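Local coordinates for ribosomal-protein-alanine acetyltransferase (Clostridium acetobutylicum, PDB 3DNS) that probably transfers an acetyl group to the N-terminal alanine of a ribosomal protein; this chain is the N-terminal domain of the longer enzyme, at residues Val70-Glu73 with Phe74-Lys77; Phe124-Tyr128 with Lys129-Ser133. All blocks are in the same frame, centred on the assembly; numbering follows the deposited sequence.

Contact 1: Val70-Glu73 with Phe74-Lys77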
loop_
_atom_site.group_PDB
_atom_site.type_symbol
_atom_site.label_atom_id
_atom_site.label_comp_id
_atom_site.label_asym_id
_atom_site.label_seq_id
_atom_site.Cartn_x
_atom_site.Cartn_y
_atom_site.Cartn_z
ATOM N N VAL A 70 -12.396 14.862 1.350
ATOM C CA VAL A 70 -12.507 14.962 -0.104
ATOM C C VAL A 70 -13.688 14.192 -0.647
ATOM O O VAL A 70 -14.473 14.741 -1.442
ATOM C CB VAL A 70 -11.196 14.463 -0.843
ATOM C CG1 VAL A 70 -11.413 14.408 -2.332
ATOM C CG2 VAL A 70 -9.940 15.409 -0.525
ATOM N N PHE A 71 -13.816 12.930 -0.225
ATOM C CA PHE A 71 -14.865 12.044 -0.744
ATOM C C PHE A 71 -16.251 12.435 -0.220
ATOM O O PHE A 71 -17.248 12.373 -0.937
ATOM C CB PHE A 71 -14.497 10.575 -0.487
ATOM C CG PHE A 71 -15.114 9.603 -1.473
ATOM C CD1 PHE A 71 -14.845 9.697 -2.838
ATOM C CD2 PHE A 71 -15.979 8.605 -1.045
ATOM C CE1 PHE A 71 -15.401 8.790 -3.741
ATOM C CE2 PHE A 71 -16.571 7.734 -1.954
ATOM C CZ PHE A 71 -16.287 7.820 -3.287
HETATM N N MSE A 72 -16.336 12.879 1.030
HETATM C CA MSE A 72 -17.632 13.326 1.572
HETATM C C MSE A 72 -18.147 14.563 0.838
HETATM O O MSE A 72 -19.305 14.663 0.515
HETATM C CB MSE A 72 -17.538 13.676 3.090
HETATM C CG MSE A 72 -17.387 12.533 4.106
HETATM SE SE MSE A 72 -18.458 10.976 3.753
HETATM C CE MSE A 72 -17.152 10.115 2.559
ATOM N N GLU A 73 -17.269 15.518 0.603
ATOM C CA GLU A 73 -17.633 16.705 -0.157
ATOM C C GLU A 73 -18.217 16.315 -1.519
ATOM O O GLU A 73 -19.265 16.856 -1.937
ATOM C CB GLU A 73 -16.442 17.669 -0.331
ATOM C CG GLU A 73 -16.736 18.952 -1.233
ATOM C CD GLU A 73 -17.571 20.002 -0.544
ATOM O OE1 GLU A 73 -17.781 19.887 0.691
ATOM O OE2 GLU A 73 -18.025 20.968 -1.224
ATOM N N PHE A 74 -17.542 15.387 -2.181
ATOM C CA PHE A 74 -18.028 14.784 -3.436
ATOM C C PHE A 74 -19.422 14.144 -3.343
ATOM O O PHE A 74 -20.276 14.392 -4.169
ATOM C CB PHE A 74 -17.046 13.700 -3.897
ATOM C CG PHE A 74 -17.447 12.988 -5.215
ATOM C CD1 PHE A 74 -17.561 13.691 -6.406
ATOM C CD2 PHE A 74 -17.700 11.621 -5.232
ATOM C CE1 PHE A 74 -17.914 13.029 -7.571
ATOM C CE2 PHE A 74 -18.068 10.965 -6.365
ATOM C CZ PHE A 74 -18.177 11.652 -7.532
ATOM N N LEU A 75 -19.609 13.268 -2.370
ATOM C CA LEU A 75 -20.893 12.566 -2.186
ATOM C C LEU A 75 -22.046 13.473 -1.768
ATOM O O LEU A 75 -23.158 13.419 -2.370
ATOM C CB LEU A 75 -20.710 11.410 -1.171
ATOM C CG LEU A 75 -19.833 10.177 -1.600
ATOM C CD1 LEU A 75 -19.792 9.123 -0.515
ATOM C CD2 LEU A 75 -20.279 9.509 -2.862
ATOM N N PHE A 76 -21.800 14.292 -0.745
ATOM C CA PHE A 76 -22.804 15.220 -0.214
ATOM C C PHE A 76 -23.107 16.417 -1.102
ATOM O O PHE A 76 -24.256 16.801 -1.183
ATOM C CB PHE A 76 -22.432 15.741 1.183
ATOM C CG PHE A 76 -22.422 14.682 2.222
ATOM C CD1 PHE A 76 -23.574 13.941 2.490
ATOM C CD2 PHE A 76 -21.261 14.393 2.938
ATOM C CE1 PHE A 76 -23.579 12.961 3.461
ATOM C CE2 PHE A 76 -21.270 13.396 3.942
ATOM C CZ PHE A 76 -22.403 12.676 4.187
ATOM N N LYS A 77 -22.107 17.010 -1.731
ATOM C CA LYS A 77 -22.302 18.288 -2.377
ATOM C C LYS A 77 -22.312 18.241 -3.874
ATOM O O LYS A 77 -22.842 19.139 -4.488
ATOM C CB LYS A 77 -21.235 19.288 -1.935
ATOM C CG LYS A 77 -21.015 19.256 -0.441
ATOM C CD LYS A 77 -22.107 20.018 0.253
ATOM C CE LYS A 77 -21.798 21.465 0.332
ATOM N NZ LYS A 77 -22.767 22.022 1.309
#

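Contact 2: Phe124-Tyr128 with Lys129-Ser133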
loop_
_atom_site.group_PDB
_atom_site.type_symbol
_atom_site.label_atom_id
_atom_site.label_comp_id
_atom_site.label_asym_id
_atom_site.label_seq_id
_atom_site.Cartn_x
_atom_site.Cartn_y
_atom_site.Cartn_z
ATOM N N PHE A 124 -19.178 3.113 10.209
ATOM C CA PHE A 124 -19.318 4.547 10.522
ATOM C C PHE A 124 -20.412 5.212 9.705
ATOM O O PHE A 124 -20.619 4.846 8.585
ATOM C CB PHE A 124 -18.010 5.252 10.244
ATOM C CG PHE A 124 -16.953 4.904 11.186
ATOM C CD1 PHE A 124 -16.908 5.499 12.422
ATOM C CD2 PHE A 124 -15.954 4.042 10.839
ATOM C CE1 PHE A 124 -15.912 5.166 13.323
ATOM C CE2 PHE A 124 -14.945 3.721 11.755
ATOM C CZ PHE A 124 -14.938 4.280 12.984
ATOM N N GLY A 125 -21.083 6.232 10.227
ATOM C CA GLY A 125 -22.086 6.909 9.417
ATOM C C GLY A 125 -22.038 8.415 9.573
ATOM O O GLY A 125 -21.585 8.923 10.609
HETATM N N MSE A 126 -22.466 9.118 8.515
HETATM C CA MSE A 126 -22.606 10.565 8.538
HETATM C C MSE A 126 -23.714 10.970 7.588
HETATM O O MSE A 126 -23.783 10.498 6.465
HETATM C CB MSE A 126 -21.289 11.251 8.130
HETATM C CG MSE A 126 -21.396 12.735 7.998
HETATM SE SE MSE A 126 -19.682 13.640 7.690
HETATM C CE MSE A 126 -18.773 13.281 9.381
ATOM N N ASP A 127 -24.572 11.853 8.046
ATOM C CA ASP A 127 -25.587 12.449 7.163
ATOM C C ASP A 127 -25.251 13.890 6.748
ATOM O O ASP A 127 -24.322 14.501 7.304
ATOM C CB ASP A 127 -27.010 12.257 7.708
ATOM C CG ASP A 127 -27.290 13.039 8.921
ATOM O OD1 ASP A 127 -26.569 13.997 9.262
ATOM O OD2 ASP A 127 -28.274 12.682 9.571
ATOM N N TYR A 128 -25.972 14.401 5.741
ATOM C CA TYR A 128 -25.744 15.757 5.219
ATOM C C TYR A 128 -25.850 16.812 6.333
ATOM O O TYR A 128 -24.990 17.696 6.449
ATOM C CB TYR A 128 -26.735 16.077 4.075
ATOM C CG TYR A 128 -26.489 17.360 3.315
ATOM C CD1 TYR A 128 -25.819 17.348 2.088
ATOM C CD2 TYR A 128 -26.959 18.585 3.802
ATOM C CE1 TYR A 128 -25.603 18.505 1.377
ATOM C CE2 TYR A 128 -26.757 19.783 3.099
ATOM C CZ TYR A 128 -26.074 19.740 1.880
ATOM O OH TYR A 128 -25.860 20.911 1.176
ATOM N N LYS A 129 -26.895 16.731 7.138
ATOM C CA LYS A 129 -27.073 17.662 8.254
ATOM C C LYS A 129 -25.791 17.747 9.089
ATOM O O LYS A 129 -25.302 18.838 9.422
ATOM C CB LYS A 129 -28.158 17.144 9.153
ATOM C CG LYS A 129 -29.535 17.338 8.626
ATOM C CD LYS A 129 -30.585 17.290 9.751
ATOM C CE LYS A 129 -31.233 15.906 9.928
ATOM N NZ LYS A 129 -32.639 16.052 10.463
ATOM N N ASN A 130 -25.291 16.566 9.459
ATOM C CA ASN A 130 -24.023 16.403 10.206
ATOM C C ASN A 130 -22.855 17.069 9.455
ATOM O O ASN A 130 -22.198 17.963 9.984
ATOM C CB ASN A 130 -23.735 14.899 10.441
ATOM C CG ASN A 130 -22.504 14.643 11.308
ATOM O OD1 ASN A 130 -21.573 15.479 11.388
ATOM N ND2 ASN A 130 -22.468 13.461 11.931
ATOM N N TYR A 131 -22.659 16.658 8.211
ATOM C CA TYR A 131 -21.623 17.204 7.360
ATOM C C TYR A 131 -21.662 18.717 7.212
ATOM O O TYR A 131 -20.624 19.363 7.285
ATOM C CB TYR A 131 -21.701 16.588 5.968
ATOM C CG TYR A 131 -20.585 17.035 5.073
ATOM C CD1 TYR A 131 -20.817 17.895 4.010
ATOM C CD2 TYR A 131 -19.267 16.587 5.279
ATOM C CE1 TYR A 131 -19.748 18.306 3.169
ATOM C CE2 TYR A 131 -18.217 16.977 4.448
ATOM C CZ TYR A 131 -18.447 17.844 3.398
ATOM O OH TYR A 131 -17.389 18.278 2.593
ATOM N N ASN A 132 -22.836 19.260 6.929
ATOM C CA ASN A 132 -22.986 20.671 6.577
ATOM C C ASN A 132 -23.083 21.643 7.764
ATOM O O ASN A 132 -23.052 22.871 7.569
ATOM C CB ASN A 132 -24.227 20.843 5.681
ATOM C CG ASN A 132 -24.116 22.034 4.726
ATOM O OD1 ASN A 132 -25.127 22.575 4.272
ATOM N ND2 ASN A 132 -22.900 22.420 4.398
ATOM N N SER A 133 -23.205 21.131 8.993
ATOM C CA SER A 133 -23.365 22.046 10.145
ATOM C C SER A 133 -22.082 22.880 10.437
ATOM O O SER A 133 -20.932 22.495 10.070
ATOM C CB SER A 133 -23.801 21.260 11.358
ATOM O OG SER A 133 -22.734 20.489 11.838
HETATM O O HOH W 1 -24.325 11.915 11.079
#

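Contact 1: Val70-Glu73 with Phe74-Lys77
M72, a selenomethionine, lies alongside the ring of F76 one helical turn further on, and the two side chains point the same way. Its CB already touches the ring, 3.8 Å from CD2 of F76. CG stays close to F76 CE2. The selenium follows, with M72 SE 3.7 Å from F76 CE2. This is a Met-aromatic contact of oblique geometry, SE lying 59° off the ring normal. The chain bends at chi2 and again at chi3 (87°), which carries the methyl CE away from F76 to L75, where it meets CD1 at 4.2 Å. The carbonyl oxygen of M72 accepts from F76 N at 2.8 Å, a nearly straight bond. The same i to i+4 bonding links V70 O to F74 N, F71 O to L75 N and E73 O to K77 N.

Helix 61-78 is the crossover helix of a beta-alpha-beta unit, between strands 46-53 and 83-89 of the mixed sheet, a topology consistent with the GNAT fold. M72, L75 and F76 all rest on V84 of strand 83-89. The F71 ring meets F49 of strand 46-53 edge-to-face.

CG of L75 lies over one face of the F71 ring, and L75 CD1 comes to 3.8 Å from F71 CE2. F74 runs beside F71 in the same direction. Their planes are 34° apart, and F71 CE1 comes to 3.9 Å from F74 CD2. On the exposed side, the carboxylate of E73 crosses the K77 chain and packs on its CG, 3.5 Å from E73 OE1. The two charged ends do not meet. E73 OE1 is instead hydrogen-bonded to the hydroxyl of Y131.

Contact 2: Phe124-Tyr128 with Lys129-Ser133
The backbone passes from strand 117-127 straight into helix 128-132, where D127 O accepts from Y131 N at 2.9 Å and Y128 O from N132 N at 2.7 Å. D127 is the N-cap. Its OD1 accepts from N130 N at 2.9 Å in a fairly straight bond, met nearly along the C-O axis. With chi1 at 69°, CG of D127 sits between the backbone N and the carbonyl carbon, and from there OD1 can face N130 N. The cap thus occupies one of the amides at the first turn. A water accepts from both D127 N and N130 ND2, bridging strand end and helix. N130 ND2 has a second partner in G101 O.

M126, a selenomethionine, lies across N130 at about a right angle, its CG 4.0 Å from N130 CG. Its selenium then reaches the edge of the Y131 ring, with M126 SE 3.8 Å from Y131 CD2. SE is 80° off the ring normal, an edge-on Met-aromatic contact. Y128 runs beside N132 in the same direction, its CE2 3.8 Å from N132 CB. S133 OG donates to N130 O.

Y131 stacks on F76 of helix 61-78, which M126 and Y128 also touch. Strand 117-127 lies between strands 83-89 and 103-114. M126 pairs through its backbone with V84 of the former, and G125 with A103 of the latter.

How the contacts relate
From the N terminus, the chain first lays down strands 4-6 to 46-53 of the sheet and then enters helix 61-78. Contact 1 lies near the C-terminal end of this helix. The chain continues through strand 83-89, helix 95-99 and strand 103-114 to strand 117-127, where contact 2 turns it into the last helix. Each contact is local and closes only a helical turn or a cap. They follow in series, neither nested nor crossed. Their centres lie about 11 Å apart, and they touch: K77 NZ makes a weak hydrogen bond to Y128 OH. Together they tie the last helix of this domain to the crossover helix, beside strand 83-89.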